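PDB 3CP5: cytochrome c from Rhodothermus marinus, which carries a single covalently attached heme c and probably serves as an electron-transfer protein. Local coordinates for residues A[34-37]-A[38-42]; A[61-64]-A[65-69]; A[87-90]-A[91-94]. All coordinates share one frame; numbering follows the deposited sequence. Where two conformers were deposited one is given.

How the contacts relate
All three contacts are local, each made along one continuous stretch, helical in contacts 1 and 3 and a short helix with its flanking turns in contact 2. Contact 1 is partly buried and belongs to helix 31-44, one side of which leans on helix 107-123. Contact 2, mostly at the surface, centres on helix 63-66, and contact 3, again partly buried, follows helix 87-96. The last two share the heme and touch where Arg67 NH2 lies 3.7 Å from Val88 CG1. Contact 1 lies across the chain's centre from contact 3. Contact 2 offers a charged grip on a heme propionate, contact 3 apolar cover for both propionate arms; contact 1 holds backbone bonds and mixed polar and apolar side chains.

Contact 1: A[34-37]-A[38-42]; sequences AQQG and EQLFN
Ala34 O receives the amide of Glu38, with 2.9 Å to Glu38 N, the first of four i to i+4 bonds within this stretch of helix 31-44. Gln35 continues the run with a longer bond, Gln35 O to Gln39 N at 3.2 Å. The Gln35 chain bends at chi2 (51°), which brings its amide beside the carboxylate of Glu38, while the CG of Gln39 settles 3.5 Å from Gln35 O. The extended chain of Gln36 runs alongside Leu40, CG of Gln36 lying 4.0 Å from CD1 of Leu40, and both reach helix 107-123: Gln36 NE2 bonds to Glu108, and Leu40 rests on Gln109 and Ile113. Gly37 offers backbone alone, and its O accepts from Phe41 N at 2.8 Å. The CB of Phe41 sits 3.3 Å from Gly37 O, and its ring turns off to meet the ring of Tyr116, planes about 50° apart, close to Cys45, His49 and the heme. This is consistent with the packing of N- and C-terminal helices in class I cytochromes c. The chemistry implies a two-sided helix: Gln35, Glu38 and Gln39 form a polar flank, while Leu40 and Phe41 line an apolar side that takes in Gln36, its amide satisfied by Glu108.

Contact 2: A[61-64]-A[65-69]; sequences RDVT and KRRGP. With HEC (heme c), chain C.
Val63 and Arg67 cross at about a right angle, one turn apart, where the short helix 63-66 ends and Arg67 leaves it for the heme. The CB of Arg67 stands 3.4 Å from Val63 O, the carbonyl that also accepts the Arg67 amide and, from above its plane, that of Arg66. The next atom, CG of Arg67, packs 3.8 Å from CG2 of Val63, a methyl that in turn faces the heme methyl CMA. A bend at chi2 (-66°) then swings the chain toward the propionate. There CD comes 3.7 Å from O2A of the heme, and the guanidinium presents an edge, with the carboxylate carbon in its plane. Arg67 NE donates to heme O2A at 2.9 Å. Arg67 NH2 donates to heme O1A at 3.1 Å. The N-H...O angle is 155° in both bonds. Two bonds on one flat group fix the rotation of the propionate and probably offset its charge.

On the outer side, OD1 of Asp62 lies alongside CD and CE of Lys65, and the carbonyl of Asp62 takes the Lys65 amide. Their charged ends stay 4.4 Å apart, Asp62 OD1 to Lys65 NZ, too far for a salt bridge. A water donates to Asp62 OD2 at 2.9 Å and accepts a weak, less certain bond from NH2 of Arg66, a side chain modelled in two conformers.

Tyr71 OH and Met100 N also bond to the heme. The arginine grip on the propionate is consistent with the propionate-binding edge of a class I cytochrome c heme pocket.

Contact 3: A[87-90]-A[91-94]; sequences PVMK and QLVQ. With HEC (heme c), chain C.
Met89 and Leu92 meet beside the heme propionates, SD of Met89 lying 4.4 Å from CD1 of Leu92. That CD1 of Leu92 is pressed against one carboxylate, 3.4 Å from heme CGA. The neighbouring Val93 does the same for the other, its CG2 coming 3.4 Å from heme CGD. Met89 bridges the two arms: its SD lies 4.0 Å from heme CAA, and its CE lies 3.9 Å from heme CBD. The thioether can straddle them because the chain folds at both chi2 (-69°) and chi3 (-80°), tucking the methyl in over the second arm. With an alanine in place of Met89, the two propionate arms would probably lose the thioether between them, leaving a gap beside Leu92 and the second arm freer to turn.

Helix 87-96 thus forms an apolar wall along the propionate edge of the pocket, and it precedes Met100, the residue that gives the iron its axial sulfur; Met89, though close by, is not that ligand.

One layer out, Val88 supports Leu92, with CG1 of Val88 4.3 Å from CD1 of Leu92. Tyr71, itself bonded to the heme, backs Val88, Met89 and Leu92, while Val75, Met82 and Ile83 close round Met89.

The helix backbone sets the spacing. Leu92 N bonds to Val88 O at 3.1 Å and Val93 N to Met89 O at 3.0 Å, so Met89 on one turn and Leu92 and Val93 on the next face the heme together. Pro87 and Lys90 accept in the same way from Gln91 and Gln94 on the exposed side. At the start of the helix, the amide of Val88 is held by ND1 of His86.

Contact 1: A[34-37]-A[38-42]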
loop_
_atom_site.group_PDB
_atom_site.type_symbol
_atom_site.label_atom_id
_atom_site.label_comp_id
_atom_site.label_asym_id
_atom_site.label_seq_id
_atom_site.Cartn_x
_atom_site.Cartn_y
_atom_site.Cartn_z
ATOM N N ALA A 34 9.351 -9.068 5.829
ATOM C CA ALA A 34 7.906 -9.258 5.950
ATOM C C ALA A 34 7.413 -9.236 7.398
ATOM O O ALA A 34 6.361 -8.705 7.674
ATOM C CB ALA A 34 7.481 -10.560 5.278
ATOM N N GLN A 35 8.186 -9.788 8.332
ATOM C CA GLN A 35 7.832 -9.740 9.743
ATOM C C GLN A 35 7.865 -8.312 10.247
ATOM O O GLN A 35 6.972 -7.901 10.985
ATOM C CB GLN A 35 8.768 -10.649 10.576
ATOM C CG GLN A 35 8.442 -10.695 12.067
ATOM C CD GLN A 35 6.934 -11.002 12.196
ATOM O OE1 GLN A 35 6.518 -12.129 11.899
ATOM N NE2 GLN A 35 6.162 -10.004 12.598
ATOM N N GLN A 36 8.874 -7.532 9.890
ATOM C CA GLN A 36 8.922 -6.108 10.237
ATOM C C GLN A 36 7.676 -5.452 9.677
ATOM O O GLN A 36 6.972 -4.674 10.377
ATOM C CB GLN A 36 10.175 -5.440 9.670
ATOM C CG GLN A 36 10.273 -3.980 10.097
ATOM C CD GLN A 36 11.257 -3.105 9.345
ATOM O OE1 GLN A 36 11.835 -3.449 8.308
ATOM N NE2 GLN A 36 11.498 -1.882 9.873
ATOM N N GLY A 37 7.342 -5.728 8.450
ATOM C CA GLY A 37 6.130 -5.227 7.803
ATOM C C GLY A 37 4.827 -5.552 8.511
ATOM O O GLY A 37 3.923 -4.729 8.585
ATOM N N GLU A 38 4.748 -6.761 9.052
ATOM C CA GLU A 38 3.570 -7.158 9.828
ATOM C C GLU A 38 3.369 -6.270 11.057
ATOM O O GLU A 38 2.275 -5.811 11.383
ATOM C CB GLU A 38 3.686 -8.618 10.219
ATOM C CG GLU A 38 2.545 -9.221 10.993
ATOM C CD GLU A 38 2.632 -10.721 11.215
ATOM O OE1 GLU A 38 3.577 -11.382 10.759
ATOM O OE2 GLU A 38 1.707 -11.244 11.874
ATOM N N GLN A 39 4.471 -6.061 11.790
ATOM C CA GLN A 39 4.451 -5.197 12.962
ATOM C C GLN A 39 4.045 -3.795 12.553
ATOM O O GLN A 39 3.236 -3.155 13.233
ATOM C CB GLN A 39 5.814 -5.180 13.634
ATOM C CG GLN A 39 6.239 -6.536 14.170
ATOM C CD GLN A 39 7.693 -6.485 14.630
ATOM O OE1 GLN A 39 8.464 -5.573 14.295
ATOM N NE2 GLN A 39 8.045 -7.480 15.422
ATOM N N LEU A 40 4.597 -3.288 11.481
ATOM C CA LEU A 40 4.286 -1.916 11.073
ATOM C C LEU A 40 2.857 -1.796 10.556
ATOM O O LEU A 40 2.194 -0.808 10.824
ATOM C CB LEU A 40 5.246 -1.532 9.936
ATOM C CG LEU A 40 6.652 -1.176 10.345
ATOM C CD1 LEU A 40 7.578 -1.174 9.132
ATOM C CD2 LEU A 40 6.760 0.116 11.139
ATOM N N PHE A 41 2.318 -2.841 9.948
ATOM C CA PHE A 41 0.946 -2.837 9.484
ATOM C C PHE A 41 -0.012 -2.767 10.684
ATOM O O PHE A 41 -0.983 -2.025 10.672
ATOM C CB PHE A 41 0.687 -4.065 8.618
ATOM C CG PHE A 41 -0.673 -4.112 7.946
ATOM C CD1 PHE A 41 -0.877 -3.607 6.679
ATOM C CD2 PHE A 41 -1.755 -4.690 8.611
ATOM C CE1 PHE A 41 -2.085 -3.645 6.049
ATOM C CE2 PHE A 41 -2.970 -4.699 7.998
ATOM C CZ PHE A 41 -3.160 -4.183 6.741
ATOM N N ASN A 42 0.292 -3.556 11.710
ATOM C CA ASN A 42 -0.487 -3.482 12.940
ATOM C C ASN A 42 -0.514 -2.076 13.517
ATOM O O ASN A 42 -1.545 -1.567 13.956
ATOM C CB ASN A 42 0.082 -4.468 13.977
ATOM C CG ASN A 42 -0.762 -4.334 15.242
ATOM O OD1 ASN A 42 -0.401 -3.619 16.164
ATOM N ND2 ASN A 42 -1.903 -4.981 15.292
#

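Contact 2: A[61-64]-A[65-69]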
loop_
_atom_site.group_PDB
_atom_site.type_symbol
_atom_site.label_atom_id
_atom_site.label_comp_id
_atom_site.label_asym_id
_atom_site.label_seq_id
_atom_site.Cartn_x
_atom_site.Cartn_y
_atom_site.Cartn_z
ATOM N N ARG A 61 -5.699 -8.011 1.381
ATOM C CA ARG A 61 -4.932 -9.216 1.175
ATOM C C ARG A 61 -4.442 -9.380 -0.271
ATOM O O ARG A 61 -3.318 -9.810 -0.500
ATOM C CB ARG A 61 -5.667 -10.518 1.531
ATOM C CG ARG A 61 -4.646 -11.703 1.500
ATOM C CD ARG A 61 -5.363 -12.994 1.788
ATOM N NE ARG A 61 -5.804 -13.073 3.166
ATOM C CZ ARG A 61 -5.014 -13.379 4.184
ATOM N NH1 ARG A 61 -3.732 -13.639 4.060
ATOM N NH2 ARG A 61 -5.541 -13.439 5.417
ATOM N N ASP A 62 -5.324 -9.008 -1.212
ATOM C CA ASP A 62 -4.915 -9.202 -2.602
ATOM C C ASP A 62 -4.489 -7.911 -3.257
ATOM O O ASP A 62 -4.380 -7.897 -4.499
ATOM C CB ASP A 62 -5.989 -9.955 -3.379
ATOM C CG ASP A 62 -5.959 -11.439 -2.973
ATOM O OD1 ASP A 62 -5.010 -12.113 -2.504
ATOM O OD2 ASP A 62 -7.048 -12.012 -3.135
ATOM N N VAL A 63 -4.115 -6.879 -2.523
ATOM C CA VAL A 63 -3.739 -5.594 -3.183
ATOM C C VAL A 63 -2.526 -5.741 -4.078
ATOM O O VAL A 63 -2.486 -5.089 -5.134
ATOM C CB VAL A 63 -3.591 -4.472 -2.158
ATOM C CG1 VAL A 63 -2.325 -4.551 -1.329
ATOM C CG2 VAL A 63 -3.685 -3.138 -2.890
ATOM N N THR A 64 -1.542 -6.582 -3.735
ATOM C CA THR A 64 -0.398 -6.798 -4.615
ATOM C C THR A 64 -0.729 -7.625 -5.870
ATOM O O THR A 64 0.114 -7.671 -6.784
ATOM C CB THR A 64 0.790 -7.430 -3.895
ATOM O OG1 THR A 64 0.428 -8.726 -3.353
ATOM C CG2 THR A 64 1.278 -6.489 -2.801
ATOM N N LYS A 65 -1.919 -8.233 -5.956
ATOM C CA LYS A 65 -2.358 -8.936 -7.137
ATOM C C LYS A 65 -3.140 -8.032 -8.063
ATOM O O LYS A 65 -3.307 -8.298 -9.238
ATOM C CB LYS A 65 -3.243 -10.155 -6.790
ATOM C CG LYS A 65 -2.525 -11.194 -5.953
ATOM C CD LYS A 65 -3.437 -12.360 -5.712
ATOM C CE LYS A 65 -2.736 -13.486 -4.989
ATOM N NZ LYS A 65 -3.276 -14.795 -5.509
ATOM N N ARG A 66 -3.660 -6.952 -7.530
ATOM C CA ARG A 66 -4.519 -5.996 -8.214
ATOM C C ARG A 66 -3.807 -4.706 -8.655
ATOM O O ARG A 66 -4.255 -4.061 -9.629
ATOM C CB ARG A 66 -5.733 -5.661 -7.340
ATOM C CG ARG A 66 -6.625 -6.899 -7.149
ATOM C CD ARG A 66 -7.742 -6.718 -6.138
ATOM N NE ARG A 66 -8.407 -8.007 -5.875
ATOM C CZ ARG A 66 -9.469 -8.447 -6.535
ATOM N NH1 ARG A 66 -10.060 -7.764 -7.521
ATOM N NH2 ARG A 66 -10.006 -9.623 -6.237
ATOM N N ARG A 67 -2.786 -4.326 -7.910
ATOM C CA ARG A 67 -2.037 -3.097 -8.080
ATOM C C ARG A 67 -0.560 -3.338 -8.129
ATOM O O ARG A 67 -0.104 -4.281 -7.494
ATOM C CB ARG A 67 -2.296 -2.172 -6.890
ATOM C CG ARG A 67 -3.741 -1.931 -6.517
ATOM C CD ARG A 67 -4.544 -1.156 -7.571
ATOM N NE ARG A 67 -5.909 -0.971 -7.060
ATOM C CZ ARG A 67 -7.056 -1.080 -7.669
ATOM N NH1 ARG A 67 -7.122 -1.368 -8.944
ATOM N NH2 ARG A 67 -8.157 -0.896 -6.955
ATOM N N GLY A 68 0.199 -2.477 -8.788
ATOM C CA GLY A 68 1.634 -2.542 -8.799
ATOM C C GLY A 68 2.265 -1.998 -7.536
ATOM O O GLY A 68 1.654 -1.283 -6.730
ATOM N N PRO A 69 3.525 -2.369 -7.326
ATOM C CA PRO A 69 4.214 -1.966 -6.087
ATOM C C PRO A 69 4.467 -0.489 -5.952
ATOM O O PRO A 69 4.476 0.030 -4.823
ATOM C CB PRO A 69 5.484 -2.819 -6.154
ATOM C CG PRO A 69 5.762 -3.007 -7.601
ATOM C CD PRO A 69 4.369 -3.292 -8.142
HETATM FE FE HEC C . -5.269 2.873 3.462
HETATM C CHA HEC C . -6.909 2.940 0.464
HETATM C CHB HEC C . -2.848 0.882 2.125
HETATM C CHC HEC C . -3.490 3.125 6.385
HETATM C CHD HEC C . -7.928 4.347 4.952
HETATM N NA HEC C . -4.968 2.063 1.674
HETATM C C1A HEC C . -5.716 2.233 0.507
HETATM C C2A HEC C . -5.033 1.600 -0.595
HETATM C C3A HEC C . -3.925 1.004 -0.131
HETATM C C4A HEC C . -3.873 1.324 1.289
HETATM C CMA HEC C . -2.884 0.167 -0.906
HETATM C CAA HEC C . -5.570 1.445 -2.038
HETATM C CBA HEC C . -6.358 0.151 -2.252
HETATM C CGA HEC C . -6.684 -0.118 -3.702
HETATM O O1A HEC C . -7.541 -1.029 -3.947
HETATM O O2A HEC C . -6.066 0.517 -4.598
HETATM N NB HEC C . -3.556 2.117 4.163
HETATM C C1B HEC C . -2.766 1.207 3.486
HETATM C C2B HEC C . -1.650 0.843 4.319
HETATM C C3B HEC C . -1.752 1.519 5.500
HETATM C C4B HEC C . -2.955 2.318 5.388
HETATM C CMB HEC C . -0.576 -0.180 3.873
HETATM C CAB HEC C . -0.722 1.597 6.645
HETATM C CBB HEC C . 0.556 2.054 6.246
HETATM N NC HEC C . -5.605 3.653 5.271
HETATM C C1C HEC C . -4.745 3.707 6.367
HETATM C C2C HEC C . -5.389 4.356 7.491
HETATM C C3C HEC C . -6.629 4.698 7.109
HETATM C C4C HEC C . -6.789 4.214 5.757
HETATM C CMC HEC C . -4.782 4.361 8.889
HETATM C CAC HEC C . -7.814 5.199 7.987
HETATM C CBC HEC C . -7.534 6.417 8.665
HETATM N ND HEC C . -7.045 3.519 2.813
HETATM C C1D HEC C . -8.032 4.094 3.604
HETATM C C2D HEC C . -9.200 4.392 2.772
HETATM C C3D HEC C . -8.857 4.099 1.513
HETATM C C4D HEC C . -7.548 3.479 1.559
HETATM C CMD HEC C . -10.470 5.053 3.375
HETATM C CAD HEC C . -9.635 4.334 0.205
HETATM C CBD HEC C . -9.209 5.687 -0.417
HETATM C CGD HEC C . -9.568 6.810 0.529
HETATM O O1D HEC C . -8.647 7.538 0.999
HETATM O O2D HEC C . -10.823 6.917 0.798
HETATM O O HOH W 1 -7.533 -11.817 -5.965
#

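Contact 3: A[87-90]-A[91-94]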
loop_
_atom_site.group_PDB
_atom_site.type_symbol
_atom_site.label_atom_id
_atom_site.label_comp_id
_atom_site.label_asym_id
_atom_site.label_seq_id
_atom_site.Cartn_x
_atom_site.Cartn_y
_atom_site.Cartn_z
ATOM N N PRO A 87 -6.505 8.352 -10.584
ATOM C CA PRO A 87 -7.935 8.033 -10.713
ATOM C C PRO A 87 -8.433 6.876 -9.870
ATOM O O PRO A 87 -9.596 6.905 -9.466
ATOM C CB PRO A 87 -8.133 7.641 -12.185
ATOM C CG PRO A 87 -6.788 7.523 -12.734
ATOM C CD PRO A 87 -5.838 8.266 -11.877
ATOM N N VAL A 88 -7.590 5.891 -9.577
ATOM C CA VAL A 88 -8.079 4.784 -8.782
ATOM C C VAL A 88 -8.328 5.211 -7.339
ATOM O O VAL A 88 -9.344 4.866 -6.740
ATOM C CB VAL A 88 -7.050 3.656 -8.843
ATOM C CG1 VAL A 88 -7.439 2.556 -7.912
ATOM C CG2 VAL A 88 -6.960 3.177 -10.306
ATOM N N MET A 89 -7.385 5.989 -6.769
ATOM C CA MET A 89 -7.569 6.509 -5.406
ATOM C C MET A 89 -8.719 7.499 -5.344
ATOM O O MET A 89 -9.475 7.554 -4.368
ATOM C CB MET A 89 -6.293 7.137 -4.829
ATOM C CG MET A 89 -5.301 6.156 -4.268
ATOM S SD MET A 89 -5.859 5.355 -2.758
ATOM C CE MET A 89 -5.560 6.518 -1.447
ATOM N N LYS A 90 -8.860 8.310 -6.378
ATOM C CA LYS A 90 -10.001 9.254 -6.350
ATOM C C LYS A 90 -11.311 8.483 -6.330
ATOM O O LYS A 90 -12.232 8.819 -5.570
ATOM C CB LYS A 90 -9.861 10.260 -7.496
ATOM C CG LYS A 90 -10.614 11.532 -7.315
ATOM C CD LYS A 90 -10.478 12.502 -8.484
ATOM C CE LYS A 90 -11.681 13.446 -8.563
ATOM N NZ LYS A 90 -11.408 14.746 -9.233
ATOM N N GLN A 91 -11.483 7.429 -7.126
ATOM C CA GLN A 91 -12.709 6.624 -7.080
ATOM C C GLN A 91 -12.908 6.020 -5.700
ATOM O O GLN A 91 -14.062 5.920 -5.214
ATOM C CB GLN A 91 -12.720 5.522 -8.150
ATOM C CG GLN A 91 -14.023 4.711 -8.198
ATOM C CD GLN A 91 -14.273 3.547 -7.280
ATOM O OE1 GLN A 91 -15.385 3.361 -6.737
ATOM N NE2 GLN A 91 -13.212 2.797 -7.017
ATOM N N LEU A 92 -11.864 5.507 -5.103
ATOM C CA LEU A 92 -12.008 4.912 -3.760
ATOM C C LEU A 92 -12.435 5.925 -2.725
ATOM O O LEU A 92 -13.191 5.539 -1.805
ATOM C CB LEU A 92 -10.700 4.196 -3.431
ATOM C CG LEU A 92 -10.350 2.924 -4.210
ATOM C CD1 LEU A 92 -8.939 2.467 -3.903
ATOM C CD2 LEU A 92 -11.271 1.785 -3.774
ATOM N N VAL A 93 -11.966 7.171 -2.822
ATOM C CA VAL A 93 -12.482 8.177 -1.882
ATOM C C VAL A 93 -13.971 8.368 -2.087
ATOM O O VAL A 93 -14.725 8.520 -1.107
ATOM C CB VAL A 93 -11.744 9.529 -2.034
ATOM C CG1 VAL A 93 -12.438 10.615 -1.248
ATOM C CG2 VAL A 93 -10.306 9.421 -1.573
ATOM N N GLN A 94 -14.468 8.399 -3.337
ATOM C CA GLN A 94 -15.898 8.503 -3.572
ATOM C C GLN A 94 -16.601 7.316 -2.937
ATOM O O GLN A 94 -17.702 7.449 -2.353
ATOM C CB GLN A 94 -16.137 8.552 -5.091
ATOM C CG GLN A 94 -17.598 8.509 -5.510
ATOM C CD GLN A 94 -17.688 8.468 -7.039
ATOM O OE1 GLN A 94 -17.250 7.499 -7.651
ATOM N NE2 GLN A 94 -18.216 9.550 -7.560
HETATM FE FE HEC C . -5.269 2.873 3.462
HETATM C CHA HEC C . -6.909 2.940 0.464
HETATM C CHB HEC C . -2.848 0.882 2.125
HETATM C CHC HEC C . -3.490 3.125 6.385
HETATM C CHD HEC C . -7.928 4.347 4.952
HETATM N NA HEC C . -4.968 2.063 1.674
HETATM C C1A HEC C . -5.716 2.233 0.507
HETATM C C2A HEC C . -5.033 1.600 -0.595
HETATM C C3A HEC C . -3.925 1.004 -0.131
HETATM C C4A HEC C . -3.873 1.324 1.289
HETATM C CMA HEC C . -2.884 0.167 -0.906
HETATM C CAA HEC C . -5.570 1.445 -2.038
HETATM C CBA HEC C . -6.358 0.151 -2.252
HETATM C CGA HEC C . -6.684 -0.118 -3.702
HETATM O O1A HEC C . -7.541 -1.029 -3.947
HETATM O O2A HEC C . -6.066 0.517 -4.598
HETATM N NB HEC C . -3.556 2.117 4.163
HETATM C C1B HEC C . -2.766 1.207 3.486
HETATM C C2B HEC C . -1.650 0.843 4.319
HETATM C C3B HEC C . -1.752 1.519 5.500
HETATM C C4B HEC C . -2.955 2.318 5.388
HETATM C CMB HEC C . -0.576 -0.180 3.873
HETATM C CAB HEC C . -0.722 1.597 6.645
HETATM C CBB HEC C . 0.556 2.054 6.246
HETATM N NC HEC C . -5.605 3.653 5.271
HETATM C C1C HEC C . -4.745 3.707 6.367
HETATM C C2C HEC C . -5.389 4.356 7.491
HETATM C C3C HEC C . -6.629 4.698 7.109
HETATM C C4C HEC C . -6.789 4.214 5.757
HETATM C CMC HEC C . -4.782 4.361 8.889
HETATM C CAC HEC C . -7.814 5.199 7.987
HETATM C CBC HEC C . -7.534 6.417 8.665
HETATM N ND HEC C . -7.045 3.519 2.813
HETATM C C1D HEC C . -8.032 4.094 3.604
HETATM C C2D HEC C . -9.200 4.392 2.772
HETATM C C3D HEC C . -8.857 4.099 1.513
HETATM C C4D HEC C . -7.548 3.479 1.559
HETATM C CMD HEC C . -10.470 5.053 3.375
HETATM C CAD HEC C . -9.635 4.334 0.205
HETATM C CBD HEC C . -9.209 5.687 -0.417
HETATM C CGD HEC C . -9.568 6.810 0.529
HETATM O O1D HEC C . -8.647 7.538 0.999
HETATM O O2D HEC C . -10.823 6.917 0.798
#